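Local coordinates for protein N-acetylglucosamine-specific lectin (PDB 6A7T) that binds N-acetylglucosamine and N-acetylgalactosamine as a C-type lectin whose sugar recognition does not depend on calcium, at residues S30-F35 / C39-E44; G77-Q82 / V134-N139; A92-N95 / D100-W103; W94-N99 / N121-L126. All coordinates share one frame; numbering follows the deposited sequence.

Contact 1 (S30-F35 / C39-E44); sequences SGWKFF and CYLFDE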
loop_
_atom_site.group_PDB
_atom_site.type_symbol
_atom_site.label_atom_id
_atom_site.label_comp_id
_atom_site.label_asym_id
_atom_site.label_seq_id
_atom_site.Cartn_x
_atom_site.Cartn_y
_atom_site.Cartn_z
ATOM N N SER B 30 -13.024 -15.848 19.561
ATOM C CA SER B 30 -14.097 -16.751 19.169
ATOM C C SER B 30 -15.158 -15.941 18.409
ATOM O O SER B 30 -15.416 -14.801 18.774
ATOM C CB SER B 30 -14.680 -17.460 20.395
ATOM O OG SER B 30 -15.418 -18.617 20.028
ATOM N N GLY B 31 -15.744 -16.534 17.359
ATOM C CA GLY B 31 -16.749 -15.877 16.514
ATOM C C GLY B 31 -16.140 -14.959 15.458
ATOM O O GLY B 31 -16.889 -14.311 14.717
ATOM N N TRP B 32 -14.804 -14.878 15.415
ATOM C CA TRP B 32 -14.083 -14.134 14.359
ATOM C C TRP B 32 -13.554 -15.116 13.318
ATOM O O TRP B 32 -13.106 -16.207 13.640
ATOM C CB TRP B 32 -12.922 -13.312 14.906
ATOM C CG TRP B 32 -13.312 -12.188 15.812
ATOM C CD1 TRP B 32 -13.994 -12.283 16.988
ATOM C CD2 TRP B 32 -12.961 -10.814 15.667
ATOM N NE1 TRP B 32 -14.146 -11.051 17.547
ATOM C CE2 TRP B 32 -13.479 -10.129 16.787
ATOM C CE3 TRP B 32 -12.288 -10.086 14.679
ATOM C CZ2 TRP B 32 -13.378 -8.750 16.927
ATOM C CZ3 TRP B 32 -12.168 -8.720 14.830
ATOM C CH2 TRP B 32 -12.708 -8.061 15.941
ATOM N N LYS B 33 -13.566 -14.674 12.063
ATOM C CA LYS B 33 -13.144 -15.464 10.939
ATOM C C LYS B 33 -11.725 -15.065 10.534
ATOM O O LYS B 33 -11.416 -13.893 10.479
ATOM C CB LYS B 33 -14.094 -15.225 9.767
ATOM C CG LYS B 33 -15.561 -15.505 10.050
ATOM C CD LYS B 33 -16.411 -15.163 8.879
ATOM C CE LYS B 33 -17.885 -15.374 9.130
ATOM N NZ LYS B 33 -18.180 -16.808 9.348
ATOM N N PHE B 34 -10.892 -16.058 10.212
ATOM C CA PHE B 34 -9.542 -15.853 9.749
ATOM C C PHE B 34 -9.483 -15.821 8.215
ATOM O O PHE B 34 -9.999 -16.698 7.534
ATOM C CB PHE B 34 -8.625 -16.977 10.245
ATOM C CG PHE B 34 -7.176 -16.744 9.897
ATOM C CD1 PHE B 34 -6.487 -15.678 10.455
ATOM C CD2 PHE B 34 -6.529 -17.528 8.952
ATOM C CE1 PHE B 34 -5.172 -15.416 10.102
ATOM C CE2 PHE B 34 -5.219 -17.257 8.588
ATOM C CZ PHE B 34 -4.540 -16.209 9.166
ATOM N N PHE B 35 -8.772 -14.831 7.674
ATOM C CA PHE B 35 -8.388 -14.799 6.244
ATOM C C PHE B 35 -7.142 -13.927 6.083
ATOM O O PHE B 35 -7.090 -12.784 6.555
ATOM C CB PHE B 35 -9.517 -14.292 5.346
ATOM C CG PHE B 35 -9.117 -14.174 3.901
ATOM C CD1 PHE B 35 -9.214 -15.267 3.042
ATOM C CD2 PHE B 35 -8.514 -13.012 3.428
ATOM C CE1 PHE B 35 -8.793 -15.163 1.718
ATOM C CE2 PHE B 35 -8.084 -12.918 2.113
ATOM C CZ PHE B 35 -8.207 -14.007 1.260
ATOM N N CYS B 39 -8.055 -11.200 11.262
ATOM C CA CYS B 39 -9.240 -11.722 11.868
ATOM C C CYS B 39 -10.370 -10.724 11.626
ATOM O O CYS B 39 -10.150 -9.548 11.850
ATOM C CB CYS B 39 -9.015 -11.904 13.365
ATOM S SG CYS B 39 -7.601 -12.990 13.724
ATOM N N TYR B 40 -11.578 -11.217 11.344
ATOM C CA TYR B 40 -12.708 -10.370 10.956
ATOM C C TYR B 40 -13.948 -10.687 11.804
ATOM O O TYR B 40 -14.288 -11.879 12.033
ATOM C CB TYR B 40 -13.066 -10.584 9.484
ATOM C CG TYR B 40 -11.962 -10.285 8.506
ATOM C CD1 TYR B 40 -10.984 -11.220 8.178
ATOM C CD2 TYR B 40 -11.854 -9.040 7.929
ATOM C CE1 TYR B 40 -9.961 -10.944 7.290
ATOM C CE2 TYR B 40 -10.827 -8.734 7.043
ATOM C CZ TYR B 40 -9.871 -9.687 6.721
ATOM O OH TYR B 40 -8.863 -9.388 5.850
ATOM N N LEU B 41 -14.681 -9.634 12.170
ATOM C CA LEU B 41 -15.977 -9.829 12.868
ATOM C C LEU B 41 -17.035 -9.209 11.972
ATOM O O LEU B 41 -17.020 -8.031 11.757
ATOM C CB LEU B 41 -15.928 -9.186 14.251
ATOM C CG LEU B 41 -17.222 -9.324 15.066
ATOM C CD1 LEU B 41 -17.484 -10.753 15.433
ATOM C CD2 LEU B 41 -17.207 -8.453 16.289
ATOM N N PHE B 42 -17.997 -10.033 11.522
ATOM C CA PHE B 42 -19.136 -9.586 10.749
ATOM C C PHE B 42 -20.252 -9.350 11.767
ATOM O O PHE B 42 -21.024 -10.280 12.048
ATOM C CB PHE B 42 -19.449 -10.553 9.607
ATOM C CG PHE B 42 -18.403 -10.620 8.519
ATOM C CD1 PHE B 42 -17.222 -11.331 8.727
ATOM C CD2 PHE B 42 -18.567 -9.955 7.314
ATOM C CE1 PHE B 42 -16.240 -11.377 7.749
ATOM C CE2 PHE B 42 -17.584 -10.014 6.327
ATOM C CZ PHE B 42 -16.416 -10.700 6.559
ATOM N N ASP B 43 -20.294 -8.154 12.334
ATOM C CA ASP B 43 -21.184 -7.907 13.477
ATOM C C ASP B 43 -22.555 -7.423 12.987
ATOM O O ASP B 43 -22.682 -6.497 12.260
ATOM C CB ASP B 43 -20.600 -6.930 14.491
ATOM C CG ASP B 43 -21.412 -6.929 15.773
ATOM O OD1 ASP B 43 -21.196 -7.846 16.605
ATOM O OD2 ASP B 43 -22.265 -6.053 15.890
ATOM N N GLU B 44 -23.607 -8.048 13.530
ATOM C CA GLU B 44 -24.984 -7.768 13.100
ATOM C C GLU B 44 -25.728 -6.796 14.029
ATOM O O GLU B 44 -26.969 -6.604 13.903
ATOM C CB GLU B 44 -25.756 -9.087 12.968
ATOM C CG GLU B 44 -25.134 -10.021 11.957
ATOM C CD GLU B 44 -25.364 -9.676 10.505
ATOM O OE1 GLU B 44 -26.240 -8.834 10.261
ATOM O OE2 GLU B 44 -24.679 -10.282 9.603
HETATM O O HOH W 1 -17.914 -12.906 12.092
HETATM O O HOH W 2 -6.365 -10.013 4.933
#
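Leu41 lies on the face of the Trp32 indole. Its CB sits 3.5 Å from the centroid of the Trp32 six-membered ring and only 4° off the ring normal, a CH-pi contact. With Trp32 CG anti to the carbonyl carbon (chi1 -66°), the indole runs across the neighbouring strand. There its CE3 corner meets the backbone, 3.6 Å from Cys39 O, near the ring plane. Leu41 has CG anti to the backbone N (chi1 180°), and its CD1 branch reaches 3.7 Å from Gly31 O.

Lys33 and Tyr40 form an antiparallel hydrogen-bonded pair. Lys33 N donates to Tyr40 O at 2.9 Å, and Tyr40 N returns a bond to Lys33 O at 2.8 Å. The Lys33 and Phe42 side chains cross at about a right angle, with Lys33 CD 3.9 Å from Phe42 CD1. The Tyr40 ring turns an edge to two carbonyls. Its CE1 comes 3.5 Å from Phe35 O, and a water bridges that oxygen to Tyr40 OH. The same hydroxyl is hydrogen-bonded to Glu71, a ligand of the bound calcium ion, so Tyr40 is a second-shell residue there. Cys39 is held by a disulfide to Cys28. Together the strands make the antiparallel beta hairpin at the start of this C-type lectin fold, with 33-35 as an edge strand of its sheet.

Contact 2 (G77-Q82 / V134-N139); sequences GILSGQ and VVWQWN
The last turn of helix 69-80 faces a corner of the chain at Val135 and Trp136, where the CA atoms of Leu79 and Trp136 stand 7.3 Å apart and no hydrogen bond links the segments directly. Trp136 and Gln137 both face Leu129, which makes the corner a G1 beta bulge.

The Trp136 side chain carries the contact. Leu79 CB lies over the middle of its six-membered ring, 3.7 Å from the centroid and 13° off the normal, a CH-pi contact. The CD1 branch of Leu79 extends over the benzo part of the indole, 3.5 Å from Trp136 CE3. Ser80 CA lies 3.7 Å from Trp136 NE1.

Gln82 folds back, with its chain bent at chi2 (83°). This brings the amide to Trp136, where Gln82 NE2 is 3.6 Å from Trp136 CZ2 and the amide and ring planes are 67° apart. The amide is gripped at both ends. Its NE2 donates to Leu79 O at 2.9 Å, almost in the amide plane, and its OE1 accepts from Lys85 N.

A water takes a weak bond from Trp136 NE1 and donates to Gln82 O. Arg76, just before segment 77-82 in the same helix, donates from NH2 to Trp136 O. The helix end and the bulge thus meet mainly by apolar contact with one indole face, flanked by the bridging water and by Arg76.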
loop_
_atom_site.group_PDB
_atom_site.type_symbol
_atom_site.label_atom_id
_atom_site.label_comp_id
_atom_site.label_asym_id
_atom_site.label_seq_id
_atom_site.Cartn_x
_atom_site.Cartn_y
_atom_site.Cartn_z
ATOM N N GLY B 77 -17.473 -13.091 -0.441
ATOM C CA GLY B 77 -17.876 -14.490 -0.154
ATOM C C GLY B 77 -18.750 -14.620 1.082
ATOM O O GLY B 77 -19.792 -15.294 1.057
ATOM N N ILE B 78 -18.386 -13.930 2.153
ATOM C CA ILE B 78 -19.128 -13.981 3.399
ATOM C C ILE B 78 -20.459 -13.246 3.210
ATOM O O ILE B 78 -21.541 -13.721 3.654
ATOM C CB ILE B 78 -18.333 -13.406 4.593
ATOM C CG1 ILE B 78 -17.000 -14.121 4.825
ATOM C CG2 ILE B 78 -19.164 -13.386 5.848
ATOM C CD1 ILE B 78 -17.150 -15.620 5.063
ATOM N N LEU B 79 -20.407 -12.015 2.659
ATOM C CA LEU B 79 -21.631 -11.180 2.570
ATOM C C LEU B 79 -22.669 -11.812 1.634
ATOM O O LEU B 79 -23.855 -11.685 1.906
ATOM C CB LEU B 79 -21.270 -9.771 2.089
ATOM C CG LEU B 79 -20.308 -9.016 2.997
ATOM C CD1 LEU B 79 -20.117 -7.598 2.523
ATOM C CD2 LEU B 79 -20.738 -9.017 4.465
ATOM N N SER B 80 -22.207 -12.481 0.568
ATOM C CA SER B 80 -23.123 -13.086 -0.372
ATOM C C SER B 80 -23.660 -14.421 0.179
ATOM O O SER B 80 -24.624 -14.937 -0.346
ATOM C CB SER B 80 -22.472 -13.231 -1.725
ATOM O OG SER B 80 -21.366 -14.120 -1.642
ATOM N N GLY B 81 -23.089 -14.918 1.269
ATOM C CA GLY B 81 -23.525 -16.161 1.943
ATOM C C GLY B 81 -24.738 -15.973 2.854
ATOM O O GLY B 81 -25.212 -16.932 3.383
ATOM N N GLN B 82 -25.224 -14.743 3.046
ATOM C CA GLN B 82 -26.434 -14.433 3.857
ATOM C C GLN B 82 -27.324 -13.558 2.966
ATOM O O GLN B 82 -26.829 -12.993 2.010
ATOM C CB GLN B 82 -26.064 -13.767 5.186
ATOM C CG GLN B 82 -25.229 -12.484 5.021
ATOM C CD GLN B 82 -26.108 -11.293 4.736
ATOM O OE1 GLN B 82 -27.085 -11.019 5.466
ATOM N NE2 GLN B 82 -25.758 -10.524 3.688
ATOM N N VAL B 134 -24.452 -2.451 -7.998
ATOM C CA VAL B 134 -23.441 -2.541 -6.921
ATOM C C VAL B 134 -23.581 -3.915 -6.244
ATOM O O VAL B 134 -24.499 -4.140 -5.427
ATOM C CB VAL B 134 -23.552 -1.379 -5.925
ATOM C CG1 VAL B 134 -22.449 -1.462 -4.875
ATOM C CG2 VAL B 134 -23.523 -0.006 -6.629
ATOM N N VAL B 135 -22.735 -4.853 -6.649
ATOM C CA VAL B 135 -22.865 -6.240 -6.280
ATOM C C VAL B 135 -21.844 -6.569 -5.180
ATOM O O VAL B 135 -20.793 -7.111 -5.434
ATOM C CB VAL B 135 -22.704 -7.144 -7.512
ATOM C CG1 VAL B 135 -22.929 -8.612 -7.216
ATOM C CG2 VAL B 135 -23.624 -6.677 -8.631
ATOM N N TRP B 136 -22.193 -6.228 -3.947
ATOM C CA TRP B 136 -21.291 -6.284 -2.811
ATOM C C TRP B 136 -19.986 -5.552 -3.184
ATOM O O TRP B 136 -18.877 -6.128 -3.178
ATOM C CB TRP B 136 -21.089 -7.718 -2.332
ATOM C CG TRP B 136 -22.279 -8.292 -1.623
ATOM C CD1 TRP B 136 -22.985 -9.426 -1.928
ATOM C CD2 TRP B 136 -22.908 -7.742 -0.457
ATOM N NE1 TRP B 136 -24.022 -9.588 -1.057
ATOM C CE2 TRP B 136 -23.994 -8.581 -0.125
ATOM C CE3 TRP B 136 -22.676 -6.627 0.342
ATOM C CZ2 TRP B 136 -24.813 -8.327 0.976
ATOM C CZ3 TRP B 136 -23.502 -6.359 1.414
ATOM C CH2 TRP B 136 -24.548 -7.217 1.736
ATOM N N GLN B 137 -20.122 -4.268 -3.474
ATOM C CA GLN B 137 -19.007 -3.335 -3.727
ATOM C C GLN B 137 -19.188 -2.077 -2.889
ATOM O O GLN B 137 -20.247 -1.878 -2.214
ATOM C CB GLN B 137 -18.938 -3.040 -5.231
ATOM C CG GLN B 137 -18.618 -4.283 -6.016
ATOM C CD GLN B 137 -18.879 -4.080 -7.483
ATOM O OE1 GLN B 137 -20.029 -3.947 -7.927
ATOM N NE2 GLN B 137 -17.788 -4.032 -8.231
ATOM N N TRP B 138 -18.225 -1.153 -2.961
ATOM C CA TRP B 138 -18.248 -0.017 -2.018
ATOM C C TRP B 138 -19.269 1.026 -2.477
ATOM O O TRP B 138 -19.335 1.333 -3.651
ATOM C CB TRP B 138 -16.911 0.702 -1.863
ATOM C CG TRP B 138 -15.781 -0.183 -1.468
ATOM C CD1 TRP B 138 -15.811 -1.473 -1.013
ATOM C CD2 TRP B 138 -14.393 0.195 -1.578
ATOM N NE1 TRP B 138 -14.519 -1.930 -0.856
ATOM C CE2 TRP B 138 -13.638 -0.924 -1.177
ATOM C CE3 TRP B 138 -13.738 1.364 -2.006
ATOM C CZ2 TRP B 138 -12.240 -0.911 -1.166
ATOM C CZ3 TRP B 138 -12.357 1.373 -1.986
ATOM C CH2 TRP B 138 -11.631 0.265 -1.527
ATOM N N ASN B 139 -19.882 1.667 -1.502
ATOM C CA ASN B 139 -20.696 2.856 -1.670
ATOM C C ASN B 139 -20.381 3.876 -0.591
ATOM O O ASN B 139 -19.975 3.506 0.525
ATOM C CB ASN B 139 -22.210 2.542 -1.625
ATOM C CG ASN B 139 -23.064 3.737 -1.969
ATOM O OD1 ASN B 139 -22.712 4.568 -2.835
ATOM N ND2 ASN B 139 -24.229 3.781 -1.323
HETATM O O HOH W 3 -26.664 -11.368 -0.195
#

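Contact 3 (A92-N95 / D100-W103); sequences ARWN and DYRW
The Tyr101 ring has the edge of Trp94 over one face: Trp94 CE3 stands 3.8 Å above the plane, near the ring centre. This T-shaped pair, with planes at 84°, sits on an antiparallel beta hairpin. Arg93 C lies at the Tyr101 edge. The Trp94 ring in turn has the backbone of Asp100 over one face, with Asp100 CA 3.5 Å from Trp94 CZ3. Trp94 CG stands opposite the backbone N (chi1 -178°), which brings the indole to Tyr101 and Asp100.

Trp94 and Tyr101 are a non-hydrogen-bonded pair on one side of the sheet. Asn95 and Asp100 close the hairpin end, with Asn95 N donating to Asp100 O at 3.0 Å. The bond from Arg93 N to Arg102 O is weak. At the other end, Ala92 CB packs 3.5 Å from Trp103 CE3.

Tyr101 OH is hydrogen-bonded to the backbone N of Gly124 and of Asn122. On the other side of the sheet, the Arg102 guanidinium grips Asp100 side-on in a salt bridge. Arg102 NE donates to Asp100 OD1 at 2.7 Å and Arg102 NH2 to Asp100 OD2 at 2.8 Å, each on the syn lone pair.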
loop_
_atom_site.group_PDB
_atom_site.type_symbol
_atom_site.label_atom_id
_atom_site.label_comp_id
_atom_site.label_asym_id
_atom_site.label_seq_id
_atom_site.Cartn_x
_atom_site.Cartn_y
_atom_site.Cartn_z
ATOM N N ALA B 92 -13.704 3.388 6.028
ATOM C CA ALA B 92 -13.278 4.498 5.221
ATOM C C ALA B 92 -14.350 5.571 5.324
ATOM O O ALA B 92 -15.538 5.228 5.448
ATOM C CB ALA B 92 -13.072 4.070 3.803
ATOM N N ARG B 93 -13.903 6.833 5.352
ATOM C CA ARG B 93 -14.781 7.957 5.236
ATOM C C ARG B 93 -14.022 9.134 4.622
ATOM O O ARG B 93 -12.823 9.077 4.387
ATOM C CB ARG B 93 -15.481 8.336 6.548
ATOM C CG ARG B 93 -14.663 9.085 7.582
ATOM C CD ARG B 93 -15.536 9.602 8.722
ATOM N NE ARG B 93 -16.506 10.668 8.470
ATOM C CZ ARG B 93 -17.467 11.021 9.340
ATOM N NH1 ARG B 93 -17.492 10.503 10.560
ATOM N NH2 ARG B 93 -18.380 11.909 9.008
ATOM N N TRP B 94 -14.803 10.140 4.241
ATOM C CA TRP B 94 -14.291 11.432 3.786
ATOM C C TRP B 94 -13.522 12.136 4.884
ATOM O O TRP B 94 -13.962 12.185 6.016
ATOM C CB TRP B 94 -15.467 12.322 3.408
ATOM C CG TRP B 94 -14.958 13.630 2.885
ATOM C CD1 TRP B 94 -14.855 14.829 3.527
ATOM C CD2 TRP B 94 -14.450 13.818 1.565
ATOM N NE1 TRP B 94 -14.274 15.749 2.680
ATOM C CE2 TRP B 94 -14.052 15.167 1.465
ATOM C CE3 TRP B 94 -14.300 12.989 0.454
ATOM C CZ2 TRP B 94 -13.508 15.678 0.296
ATOM C CZ3 TRP B 94 -13.761 13.503 -0.703
ATOM C CH2 TRP B 94 -13.382 14.839 -0.786
ATOM N N ASN B 95 -12.386 12.712 4.521
ATOM C CA ASN B 95 -11.643 13.576 5.486
ATOM C C ASN B 95 -11.358 14.882 4.757
ATOM O O ASN B 95 -10.877 14.868 3.629
ATOM C CB ASN B 95 -10.395 12.900 6.056
ATOM C CG ASN B 95 -9.739 13.733 7.139
ATOM O OD1 ASN B 95 -9.965 13.545 8.335
ATOM N ND2 ASN B 95 -8.933 14.678 6.719
ATOM N N ASP B 100 -10.111 13.844 0.598
ATOM C CA ASP B 100 -10.383 12.634 -0.180
ATOM C C ASP B 100 -11.040 11.558 0.690
ATOM O O ASP B 100 -11.196 11.699 1.905
ATOM C CB ASP B 100 -9.130 12.075 -0.866
ATOM C CG ASP B 100 -8.019 11.517 0.014
ATOM O OD1 ASP B 100 -8.265 11.146 1.193
ATOM O OD2 ASP B 100 -6.868 11.461 -0.493
ATOM N N TYR B 101 -11.422 10.487 0.008
ATOM C CA TYR B 101 -11.820 9.222 0.658
ATOM C C TYR B 101 -10.597 8.323 0.840
ATOM O O TYR B 101 -9.908 8.072 -0.100
ATOM C CB TYR B 101 -12.827 8.456 -0.189
ATOM C CG TYR B 101 -14.238 8.993 -0.201
ATOM C CD1 TYR B 101 -15.027 9.014 0.945
ATOM C CD2 TYR B 101 -14.806 9.417 -1.392
ATOM C CE1 TYR B 101 -16.336 9.481 0.898
ATOM C CE2 TYR B 101 -16.113 9.881 -1.450
ATOM C CZ TYR B 101 -16.899 9.872 -0.307
ATOM O OH TYR B 101 -18.184 10.382 -0.292
ATOM N N ARG B 102 -10.379 7.884 2.069
ATOM C CA ARG B 102 -9.346 6.908 2.339
ATOM C C ARG B 102 -9.700 6.158 3.625
ATOM O O ARG B 102 -10.741 6.423 4.292
ATOM C CB ARG B 102 -8.004 7.653 2.367
ATOM C CG ARG B 102 -7.886 8.646 3.514
ATOM C CD ARG B 102 -6.517 9.290 3.603
ATOM N NE ARG B 102 -6.105 9.932 2.367
ATOM C CZ ARG B 102 -4.846 10.263 2.104
ATOM N NH1 ARG B 102 -3.887 9.823 2.902
ATOM N NH2 ARG B 102 -4.563 11.006 1.041
ATOM N N TRP B 103 -8.825 5.234 4.029
ATOM C CA TRP B 103 -9.033 4.446 5.178
ATOM C C TRP B 103 -8.858 5.301 6.426
ATOM O O TRP B 103 -8.151 6.292 6.388
ATOM C CB TRP B 103 -8.124 3.213 5.209
ATOM C CG TRP B 103 -8.267 2.373 3.980
ATOM C CD1 TRP B 103 -7.315 2.124 3.033
ATOM C CD2 TRP B 103 -9.425 1.621 3.564
ATOM N NE1 TRP B 103 -7.805 1.297 2.047
ATOM C CE2 TRP B 103 -9.112 0.984 2.353
ATOM C CE3 TRP B 103 -10.712 1.462 4.091
ATOM C CZ2 TRP B 103 -10.019 0.212 1.631
ATOM C CZ3 TRP B 103 -11.594 0.672 3.395
ATOM C CH2 TRP B 103 -11.273 0.075 2.189
#

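Contact 4 (W94-N99 / N121-L126); sequences WNEEHN and NNKGCL
The apolar part of the contact is Lys123 crossing over one face of the Trp94 indole at a slant. Lys123 CG stands over the five-membered ring, 3.8 Å from its centroid and 5° off the normal, a CH-pi contact. Lys123 has CG anti to the carbonyl carbon, and beyond CG the chain is extended. It therefore continues across the same ring, and Lys123 CD comes 3.6 Å from Trp94 NE1. Nearer the backbone, Trp94 CB packs 3.5 Å from Lys123 C.

The charged part is a salt bridge at the end of this chain, where Lys123 NZ donates to Glu96 OE1 at 2.8 Å. The ammonium comes from the syn side of the carboxylate oxygen. Glu96 OE1 also accepts from Trp94 NE1 at 2.9 Å, here on the anti side and 32° out of the carboxylate plane. A bend at chi2 of Glu96 (60°) places the carboxylate at the indole edge.

One backbone bond joins the segments. Trp94 N donates to Gly124 O at 2.9 Å, continuing the pairing of strands 87-95 and 125-131. Next to it, Cys125 is bonded to Cys144 in a disulfide.

Lys123 thus meets Trp94 through its methylenes and Glu96 through its charge. The two donors on Glu96 OE1 tie the indole to the lysine, and the lysine charge would be expected to stabilise the carboxylate as an anion.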
loop_
_atom_site.group_PDB
_atom_site.type_symbol
_atom_site.label_atom_id
_atom_site.label_comp_id
_atom_site.label_asym_id
_atom_site.label_seq_id
_atom_site.Cartn_x
_atom_site.Cartn_y
_atom_site.Cartn_z
ATOM N N TRP B 94 -14.803 10.140 4.241
ATOM C CA TRP B 94 -14.291 11.432 3.786
ATOM C C TRP B 94 -13.522 12.136 4.884
ATOM O O TRP B 94 -13.962 12.185 6.016
ATOM C CB TRP B 94 -15.467 12.322 3.408
ATOM C CG TRP B 94 -14.958 13.630 2.885
ATOM C CD1 TRP B 94 -14.855 14.829 3.527
ATOM C CD2 TRP B 94 -14.450 13.818 1.565
ATOM N NE1 TRP B 94 -14.274 15.749 2.680
ATOM C CE2 TRP B 94 -14.052 15.167 1.465
ATOM C CE3 TRP B 94 -14.300 12.989 0.454
ATOM C CZ2 TRP B 94 -13.508 15.678 0.296
ATOM C CZ3 TRP B 94 -13.761 13.503 -0.703
ATOM C CH2 TRP B 94 -13.382 14.839 -0.786
ATOM N N ASN B 95 -12.386 12.712 4.521
ATOM C CA ASN B 95 -11.643 13.576 5.486
ATOM C C ASN B 95 -11.358 14.882 4.757
ATOM O O ASN B 95 -10.877 14.868 3.629
ATOM C CB ASN B 95 -10.395 12.900 6.056
ATOM C CG ASN B 95 -9.739 13.733 7.139
ATOM O OD1 ASN B 95 -9.965 13.545 8.335
ATOM N ND2 ASN B 95 -8.933 14.678 6.719
ATOM N N GLU B 96 -11.756 15.984 5.396
ATOM C CA GLU B 96 -11.696 17.288 4.739
ATOM C C GLU B 96 -10.230 17.706 4.614
ATOM O O GLU B 96 -9.844 18.185 3.562
ATOM C CB GLU B 96 -12.531 18.336 5.473
ATOM C CG GLU B 96 -12.710 19.628 4.684
ATOM C CD GLU B 96 -13.402 19.550 3.330
ATOM O OE1 GLU B 96 -14.159 18.595 3.092
ATOM O OE2 GLU B 96 -13.182 20.467 2.491
ATOM N N GLU B 97 -9.419 17.493 5.664
ATOM C CA GLU B 97 -7.990 17.907 5.514
ATOM C C GLU B 97 -7.300 17.060 4.440
ATOM O O GLU B 97 -6.548 17.562 3.633
ATOM C CB GLU B 97 -7.218 17.816 6.824
ATOM C CG GLU B 97 -7.538 18.952 7.754
ATOM C CD GLU B 97 -8.657 18.719 8.753
ATOM O OE1 GLU B 97 -9.493 17.741 8.552
ATOM O OE2 GLU B 97 -8.653 19.470 9.755
ATOM N N HIS B 98 -7.538 15.737 4.415
ATOM C CA HIS B 98 -7.034 14.877 3.327
ATOM C C HIS B 98 -7.645 15.299 1.986
ATOM O O HIS B 98 -7.049 15.118 0.978
ATOM C CB HIS B 98 -7.345 13.402 3.630
ATOM C CG HIS B 98 -6.484 12.811 4.692
ATOM N ND1 HIS B 98 -5.079 12.796 4.594
ATOM C CD2 HIS B 98 -6.800 12.159 5.833
ATOM C CE1 HIS B 98 -4.585 12.212 5.667
ATOM N NE2 HIS B 98 -5.609 11.806 6.440
ATOM N N ASN B 99 -8.875 15.832 2.045
ATOM C CA ASN B 99 -9.695 16.215 0.892
ATOM C C ASN B 99 -9.847 15.006 -0.031
ATOM O O ASN B 99 -9.798 15.107 -1.275
ATOM C CB ASN B 99 -9.154 17.441 0.136
ATOM C CG ASN B 99 -10.120 18.013 -0.896
ATOM O OD1 ASN B 99 -11.336 18.035 -0.713
ATOM N ND2 ASN B 99 -9.587 18.530 -1.995
ATOM N N ASN B 121 -19.684 11.039 -4.171
ATOM C CA ASN B 121 -18.886 12.196 -3.684
ATOM C C ASN B 121 -19.770 13.057 -2.791
ATOM O O ASN B 121 -19.974 14.259 -3.031
ATOM C CB ASN B 121 -18.212 12.953 -4.836
ATOM C CG ASN B 121 -17.129 12.111 -5.468
ATOM O OD1 ASN B 121 -17.087 11.908 -6.674
ATOM N ND2 ASN B 121 -16.260 11.580 -4.634
ATOM N N ASN B 122 -20.277 12.427 -1.733
ATOM C CA ASN B 122 -21.222 13.041 -0.859
ATOM C C ASN B 122 -20.529 13.353 0.470
ATOM O O ASN B 122 -21.172 13.651 1.475
ATOM C CB ASN B 122 -22.486 12.167 -0.817
ATOM C CG ASN B 122 -22.225 10.745 -0.340
ATOM O OD1 ASN B 122 -21.151 10.459 0.195
ATOM N ND2 ASN B 122 -23.230 9.887 -0.433
ATOM N N LYS B 123 -19.181 13.284 0.464
ATOM C CA LYS B 123 -18.397 13.466 1.666
ATOM C C LYS B 123 -18.911 12.573 2.798
ATOM O O LYS B 123 -18.951 12.948 3.981
ATOM C CB LYS B 123 -18.403 14.941 2.074
ATOM C CG LYS B 123 -17.785 15.817 1.001
ATOM C CD LYS B 123 -17.321 17.160 1.462
ATOM C CE LYS B 123 -16.541 17.891 0.375
ATOM N NZ LYS B 123 -15.879 19.106 0.928
ATOM N N GLY B 124 -19.189 11.330 2.445
ATOM C CA GLY B 124 -19.792 10.458 3.400
ATOM C C GLY B 124 -18.878 9.377 3.965
ATOM O O GLY B 124 -17.652 9.512 4.050
ATOM N N CYS B 125 -19.520 8.276 4.356
ATOM C CA CYS B 125 -18.879 7.102 4.958
ATOM C C CYS B 125 -19.129 5.880 4.072
ATOM O O CYS B 125 -20.124 5.816 3.411
ATOM C CB CYS B 125 -19.379 6.828 6.369
ATOM S SG CYS B 125 -18.925 8.113 7.563
ATOM N N LEU B 126 -18.189 4.937 4.071
ATOM C CA LEU B 126 -18.266 3.805 3.154
ATOM C C LEU B 126 -18.891 2.561 3.829
ATOM O O LEU B 126 -18.723 2.299 5.025
ATOM C CB LEU B 126 -16.870 3.434 2.623
ATOM C CG LEU B 126 -16.445 4.187 1.356
ATOM C CD1 LEU B 126 -16.148 5.635 1.725
ATOM C CD2 LEU B 126 -15.271 3.509 0.645
#

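How the contacts relate
Contacts 3 and 4 are close neighbours, with centres 5 Å apart. They share Trp94, and strand 87-95 pairs with 100-103 in one and with 125-131 in the other. The 134-139 part of contact 2 is in the same sheet, and Trp138 CH2 is 3.5 Å from Trp103 CZ2. Contact 1 lies in the other sheet, its centre 23 Å from that of contact 3. It touches contact 2 where Phe42 CD2 meets Leu79 CD2 at 3.7 Å. By nearest atoms, the bound calcium is about 4 Å from the Tyr40 side chain and about 7 Å from that of Trp103. Asn139 belongs to the sugar site and the second calcium site, neither with its ligand bound in this chain.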